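Local coordinates for protein putative hydrolase (PDB 3LHO) that probably acts as an iron-dependent dioxygenase of the 2-oxoadipate dioxygenase/decarboxylase family, here with nickel in its metal site, at residues A[58-63]-A[127-132]; A[97-102]-A[110-115]. All coordinates share one frame; numbering follows the deposited sequence.

Contact 1: residues A[58-63]-A[127-132]; sequences AKHFTS and DNFIYS
His-60 reaches from helix 54-62 to the side chains of the short 3-10 turn at 129-130, the inner part of its side chain lying against Ile-130 and the outer part against Phe-129. CB lies 4.1 Å from CG2 of Ile-130, and the same methyl then covers one face of the imidazole, 4.0 Å from CG and near CD2. Farther out, CE1 of His-60 meets CB of Phe-129 at 3.8 Å, and NE2 lies 3.9 Å from the same CB. ND1 is 3.0 Å from a water in the ring plane, which also makes a weak bond to O of Asp-127, while NE2 is hydrogen-bonded to O of Thr-124. Together these help to hold the ring's rotation; histidine suits this buried place because its flat ring can take a methyl on one face while its nitrogens find polar partners.

At the next residue, CZ of Phe-61 comes up against CD1 of Ile-130 at 3.3 Å, a tight approach. The branching of Ile-130 serves both neighbours: CG1, placed between backbone N and carbonyl carbon (chi1 69°), carries CD1 to the phenylalanine and leaves CG2 for the histidine. Leu-9 of helix 6-20 touches both Phe-61 and Ile-130, and Phe-61 also rests on Ile-42 and Leu-44 of strand 39-47, so the contact joins helix 54-62 and the 127-132 loop to the N-terminal helix and the central sheet.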
loop_
_atom_site.group_PDB
_atom_site.type_symbol
_atom_site.label_atom_id
_atom_site.label_comp_id
_atom_site.label_asym_id
_atom_site.label_seq_id
_atom_site.Cartn_x
_atom_site.Cartn_y
_atom_site.Cartn_z
ATOM N N ALA A 58 2.600 12.115 -4.048
ATOM C CA ALA A 58 3.929 12.284 -3.448
ATOM C C ALA A 58 4.102 13.618 -2.701
ATOM O O ALA A 58 4.824 13.670 -1.694
ATOM C CB ALA A 58 5.038 12.112 -4.522
ATOM N N LYS A 59 3.397 14.660 -3.154
ATOM C CA LYS A 59 3.508 15.989 -2.540
ATOM C C LYS A 59 3.068 15.981 -1.080
ATOM O O LYS A 59 3.516 16.812 -0.282
ATOM C CB LYS A 59 2.706 17.047 -3.317
ATOM C CG LYS A 59 3.410 17.615 -4.526
ATOM C CD LYS A 59 4.484 18.618 -4.124
ATOM C CE LYS A 59 5.118 19.234 -5.361
ATOM N NZ LYS A 59 6.381 19.959 -5.004
ATOM N N HIS A 60 2.179 15.057 -0.730
ATOM C CA HIS A 60 1.752 14.907 0.677
ATOM C C HIS A 60 2.902 14.473 1.547
ATOM O O HIS A 60 2.871 14.656 2.745
ATOM C CB HIS A 60 0.540 13.973 0.803
ATOM C CG HIS A 60 -0.694 14.563 0.214
ATOM N ND1 HIS A 60 -1.662 15.180 0.987
ATOM C CD2 HIS A 60 -1.083 14.722 -1.074
ATOM C CE1 HIS A 60 -2.591 15.683 0.196
ATOM N NE2 HIS A 60 -2.267 15.430 -1.055
ATOM N N PHE A 61 3.942 13.903 0.929
ATOM C CA PHE A 61 5.096 13.434 1.692
ATOM C C PHE A 61 6.328 14.346 1.508
ATOM O O PHE A 61 7.048 14.635 2.480
ATOM C CB PHE A 61 5.378 12.008 1.294
ATOM C CG PHE A 61 4.239 11.059 1.565
ATOM C CD1 PHE A 61 3.247 10.839 0.620
ATOM C CD2 PHE A 61 4.136 10.433 2.792
ATOM C CE1 PHE A 61 2.201 9.985 0.870
ATOM C CE2 PHE A 61 3.106 9.572 3.070
ATOM C CZ PHE A 61 2.121 9.345 2.129
ATOM N N THR A 62 6.591 14.792 0.286
ATOM C CA THR A 62 7.757 15.644 0.031
ATOM C C THR A 62 7.586 16.993 0.721
ATOM O O THR A 62 8.563 17.608 1.109
ATOM C CB THR A 62 8.026 15.853 -1.440
ATOM O OG1 THR A 62 6.867 16.446 -2.049
ATOM C CG2 THR A 62 8.396 14.537 -2.103
ATOM N N SER A 63 6.347 17.396 0.974
ATOM C CA SER A 63 6.105 18.644 1.672
ATOM C C SER A 63 6.489 18.599 3.163
ATOM O O SER A 63 6.625 19.648 3.782
ATOM C CB SER A 63 4.647 19.010 1.513
ATOM O OG SER A 63 3.853 18.122 2.281
ATOM N N ASP A 127 -5.743 17.709 3.494
ATOM C CA ASP A 127 -4.901 16.840 4.311
ATOM C C ASP A 127 -5.297 15.392 4.301
ATOM O O ASP A 127 -4.469 14.552 4.627
ATOM C CB ASP A 127 -4.779 17.321 5.777
ATOM C CG ASP A 127 -6.122 17.375 6.536
ATOM O OD1 ASP A 127 -7.225 17.220 5.964
ATOM O OD2 ASP A 127 -6.055 17.589 7.750
ATOM N N ASN A 128 -6.565 15.098 4.011
ATOM C CA ASN A 128 -7.051 13.743 4.086
ATOM C C ASN A 128 -7.001 13.041 2.765
ATOM O O ASN A 128 -7.522 11.917 2.669
ATOM C CB ASN A 128 -8.484 13.678 4.653
ATOM C CG ASN A 128 -9.515 14.260 3.708
ATOM O OD1 ASN A 128 -9.231 15.197 2.975
ATOM N ND2 ASN A 128 -10.693 13.672 3.683
ATOM N N PHE A 129 -6.392 13.654 1.739
ATOM C CA PHE A 129 -6.529 13.064 0.409
ATOM C C PHE A 129 -6.041 11.610 0.307
ATOM O O PHE A 129 -6.702 10.776 -0.325
ATOM C CB PHE A 129 -5.870 13.903 -0.693
ATOM C CG PHE A 129 -5.986 13.242 -2.089
ATOM C CD1 PHE A 129 -7.243 13.066 -2.669
ATOM C CD2 PHE A 129 -4.883 12.732 -2.741
ATOM C CE1 PHE A 129 -7.403 12.471 -3.849
ATOM C CE2 PHE A 129 -5.024 12.131 -3.953
ATOM C CZ PHE A 129 -6.275 11.967 -4.518
ATOM N N ILE A 130 -4.900 11.272 0.899
ATOM C CA ILE A 130 -4.378 9.915 0.700
ATOM C C ILE A 130 -5.181 8.844 1.493
ATOM O O ILE A 130 -4.984 7.668 1.309
ATOM C CB ILE A 130 -2.858 9.821 0.986
ATOM C CG1 ILE A 130 -2.571 10.004 2.460
ATOM C CG2 ILE A 130 -1.999 10.818 0.064
ATOM C CD1 ILE A 130 -1.104 9.648 2.827
ATOM N N TYR A 131 -6.075 9.278 2.385
ATOM C CA TYR A 131 -7.024 8.367 3.043
ATOM C C TYR A 131 -8.484 8.816 2.885
ATOM O O TYR A 131 -9.320 8.556 3.760
ATOM C CB TYR A 131 -6.661 8.137 4.521
ATOM C CG TYR A 131 -6.499 9.411 5.355
ATOM C CD1 TYR A 131 -5.269 10.093 5.381
ATOM C CD2 TYR A 131 -7.587 9.950 6.078
ATOM C CE1 TYR A 131 -5.110 11.248 6.087
ATOM C CE2 TYR A 131 -7.433 11.148 6.817
ATOM C CZ TYR A 131 -6.163 11.769 6.817
ATOM O OH TYR A 131 -5.950 12.918 7.506
ATOM N N SER A 132 -8.778 9.473 1.758
ATOM C CA SER A 132 -10.107 10.103 1.508
ATOM C C SER A 132 -11.107 9.062 0.936
ATOM O O SER A 132 -12.301 9.299 0.857
ATOM C CB SER A 132 -9.970 11.291 0.495
ATOM O OG SER A 132 -9.357 10.861 -0.759
HETATM O O HOH W 1 -1.408 15.667 3.907
#

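Contact 2: residues A[97-102]-A[110-115]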
loop_
_atom_site.group_PDB
_atom_site.type_symbol
_atom_site.label_atom_id
_atom_site.label_comp_id
_atom_site.label_asym_id
_atom_site.label_seq_id
_atom_site.Cartn_x
_atom_site.Cartn_y
_atom_site.Cartn_z
ATOM N N SER A 97 2.866 3.875 -6.455
ATOM C CA SER A 97 2.843 3.409 -7.842
ATOM C C SER A 97 1.654 4.032 -8.590
ATOM O O SER A 97 0.741 4.607 -7.968
ATOM C CB SER A 97 2.797 1.888 -7.891
ATOM O OG SER A 97 1.576 1.362 -7.381
ATOM N N GLU A 98 1.716 4.017 -9.914
ATOM C CA GLU A 98 0.595 4.466 -10.736
ATOM C C GLU A 98 0.443 3.539 -11.928
ATOM O O GLU A 98 1.415 3.193 -12.545
ATOM C CB GLU A 98 0.739 5.912 -11.238
ATOM C CG GLU A 98 1.838 6.171 -12.185
ATOM C CD GLU A 98 1.939 7.638 -12.600
ATOM O OE1 GLU A 98 1.249 8.560 -12.060
ATOM O OE2 GLU A 98 2.771 7.876 -13.443
ATOM N N LEU A 99 -0.798 3.193 -12.228
ATOM C CA LEU A 99 -1.096 2.362 -13.377
ATOM C C LEU A 99 -1.006 3.187 -14.656
ATOM O O LEU A 99 -1.480 4.311 -14.731
ATOM C CB LEU A 99 -2.516 1.772 -13.226
ATOM C CG LEU A 99 -2.957 0.669 -14.219
ATOM C CD1 LEU A 99 -2.280 -0.654 -13.924
ATOM C CD2 LEU A 99 -4.480 0.509 -14.131
ATOM N N LEU A 100 -0.414 2.608 -15.695
ATOM C CA LEU A 100 -0.327 3.298 -16.969
ATOM C C LEU A 100 -1.599 3.001 -17.770
ATOM O O LEU A 100 -1.731 1.957 -18.401
ATOM C CB LEU A 100 0.936 2.827 -17.691
ATOM C CG LEU A 100 2.242 3.002 -16.897
ATOM C CD1 LEU A 100 3.379 2.386 -17.686
ATOM C CD2 LEU A 100 2.531 4.499 -16.670
ATOM N N VAL A 101 -2.546 3.932 -17.720
ATOM C CA VAL A 101 -3.895 3.704 -18.247
ATOM C C VAL A 101 -3.928 3.413 -19.745
ATOM O O VAL A 101 -4.798 2.675 -20.210
ATOM C CB VAL A 101 -4.803 4.873 -17.900
ATOM C CG1 VAL A 101 -6.178 4.736 -18.588
ATOM C CG2 VAL A 101 -4.934 4.924 -16.351
ATOM N N GLU A 102 -2.945 3.937 -20.477
ATOM C CA GLU A 102 -2.867 3.738 -21.912
ATOM C C GLU A 102 -2.579 2.295 -22.299
ATOM O O GLU A 102 -2.683 1.960 -23.456
ATOM C CB GLU A 102 -1.772 4.621 -22.543
ATOM C CG GLU A 102 -2.011 6.113 -22.366
ATOM C CD GLU A 102 -1.653 6.635 -20.980
ATOM O OE1 GLU A 102 -0.990 5.883 -20.159
ATOM O OE2 GLU A 102 -2.111 7.795 -20.718
ATOM N N LYS A 110 -11.705 4.482 -20.816
ATOM C CA LYS A 110 -12.857 5.364 -20.672
ATOM C C LYS A 110 -13.453 5.223 -19.286
ATOM O O LYS A 110 -13.819 6.241 -18.664
ATOM C CB LYS A 110 -13.911 5.075 -21.756
ATOM C CG LYS A 110 -15.252 5.830 -21.583
ATOM C CD LYS A 110 -16.106 5.820 -22.877
ATOM C CE LYS A 110 -17.384 6.659 -22.717
ATOM N NZ LYS A 110 -18.054 6.974 -24.039
ATOM N N SER A 111 -13.550 3.991 -18.778
ATOM C CA SER A 111 -14.149 3.792 -17.460
ATOM C C SER A 111 -13.314 4.438 -16.356
ATOM O O SER A 111 -13.867 5.051 -15.454
ATOM C CB SER A 111 -14.355 2.309 -17.144
ATOM O OG SER A 111 -15.467 1.828 -17.886
ATOM N N ILE A 112 -11.998 4.285 -16.438
ATOM C CA ILE A 112 -11.088 4.824 -15.426
ATOM C C ILE A 112 -11.167 6.346 -15.483
ATOM O O ILE A 112 -11.374 6.978 -14.437
ATOM C CB ILE A 112 -9.658 4.333 -15.594
ATOM C CG1 ILE A 112 -9.573 2.836 -15.244
ATOM C CG2 ILE A 112 -8.651 5.135 -14.735
ATOM C CD1 ILE A 112 -8.256 2.173 -15.702
ATOM N N HIS A 113 -11.099 6.927 -16.689
ATOM C CA HIS A 113 -11.259 8.389 -16.802
ATOM C C HIS A 113 -12.561 8.864 -16.228
ATOM O O HIS A 113 -12.616 9.920 -15.583
ATOM C CB HIS A 113 -11.104 8.889 -18.222
ATOM C CG HIS A 113 -9.690 9.026 -18.629
ATOM N ND1 HIS A 113 -8.925 10.119 -18.280
ATOM C CD2 HIS A 113 -8.881 8.194 -19.318
ATOM C CE1 HIS A 113 -7.709 9.965 -18.776
ATOM N NE2 HIS A 113 -7.649 8.792 -19.382
ATOM N N GLY A 114 -13.609 8.070 -16.397
ATOM C CA GLY A 114 -14.903 8.412 -15.873
ATOM C C GLY A 114 -14.974 8.495 -14.371
ATOM O O GLY A 114 -15.739 9.305 -13.816
ATOM N N LEU A 115 -14.194 7.649 -13.689
ATOM C CA LEU A 115 -14.146 7.693 -12.223
ATOM C C LEU A 115 -13.353 8.913 -11.766
ATOM O O LEU A 115 -13.762 9.617 -10.871
ATOM C CB LEU A 115 -13.503 6.408 -11.681
ATOM C CG LEU A 115 -14.069 5.043 -12.170
ATOM C CD1 LEU A 115 -13.369 3.900 -11.471
ATOM C CD2 LEU A 115 -15.559 4.905 -11.955
#
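Val-101 and Ile-112 meet tip to tip, and this meeting of two beta-branched residues is the close part of the contact: CG2 of Val-101 stands 4.1 Å from CG2 of Ile-112. The valine lies in the 3-10 turn that follows strand 93-99, the isoleucine on helix 106-116. Both are compact and wholly apolar, which suits a buried seam held by van der Waals contact. In Ile-112 the CG2 methyl extends anti to the backbone N, whereas CG1 takes the place anti to the carbonyl carbon (chi1 -70°), and the two branches therefore serve different partners. The longer branch ends in CD1, which approaches CD2 of Leu-99 at 4.4 Å, a looser touch than the first. Leucine suits this buried end of the strand because its apolar side chain can touch Ile-112, Phe-47 and helix 151-159 at once.

Packing thins toward His-113, a partly exposed residue. Its NE2 is 4.4 Å from CG1 of Val-101, no more than a loose brush against a methyl group. A sulfate ion, probably from the crystallisation liquor, lies about 4 Å from the His-113 side chain, in keeping with a more polar border. OE2 of Glu-102 remains 5.8 Å from NE2 of His-113, too far for a direct salt bridge; OE1 of Glu-102 is hydrogen-bonded to ND2 of Asn-48.

Phe-47 of strand 39-47 packs on Leu-99, Val-101 and Ile-112 together. Leu-99 also touches Leu-79 of strand 79-85, and helix 106-116 packs against the end of the sheet at strands 39-47 and 93-99, beside helix 151-159, which Leu-115 touches.

How the contacts relate
The two contacts do not touch: their centres are 20 Å apart and their nearest atoms about 9 Å. Along the chain, contact 2 is nested within the loop closed by contact 1. Both are tied to strand 39-47 of the seven-stranded mixed sheet, through different residues: Ile-42 and Leu-44 at contact 1, Phe-47 at contact 2. That strand also carries His-41, which binds the nickel ion with His-165 and Glu-235. Neither contact supplies a metal ligand; the side chain of Phe-61 in contact 1 is about 14 Å from the nickel. Both therefore join surrounding helices and loops to a sheet that bears the metal site.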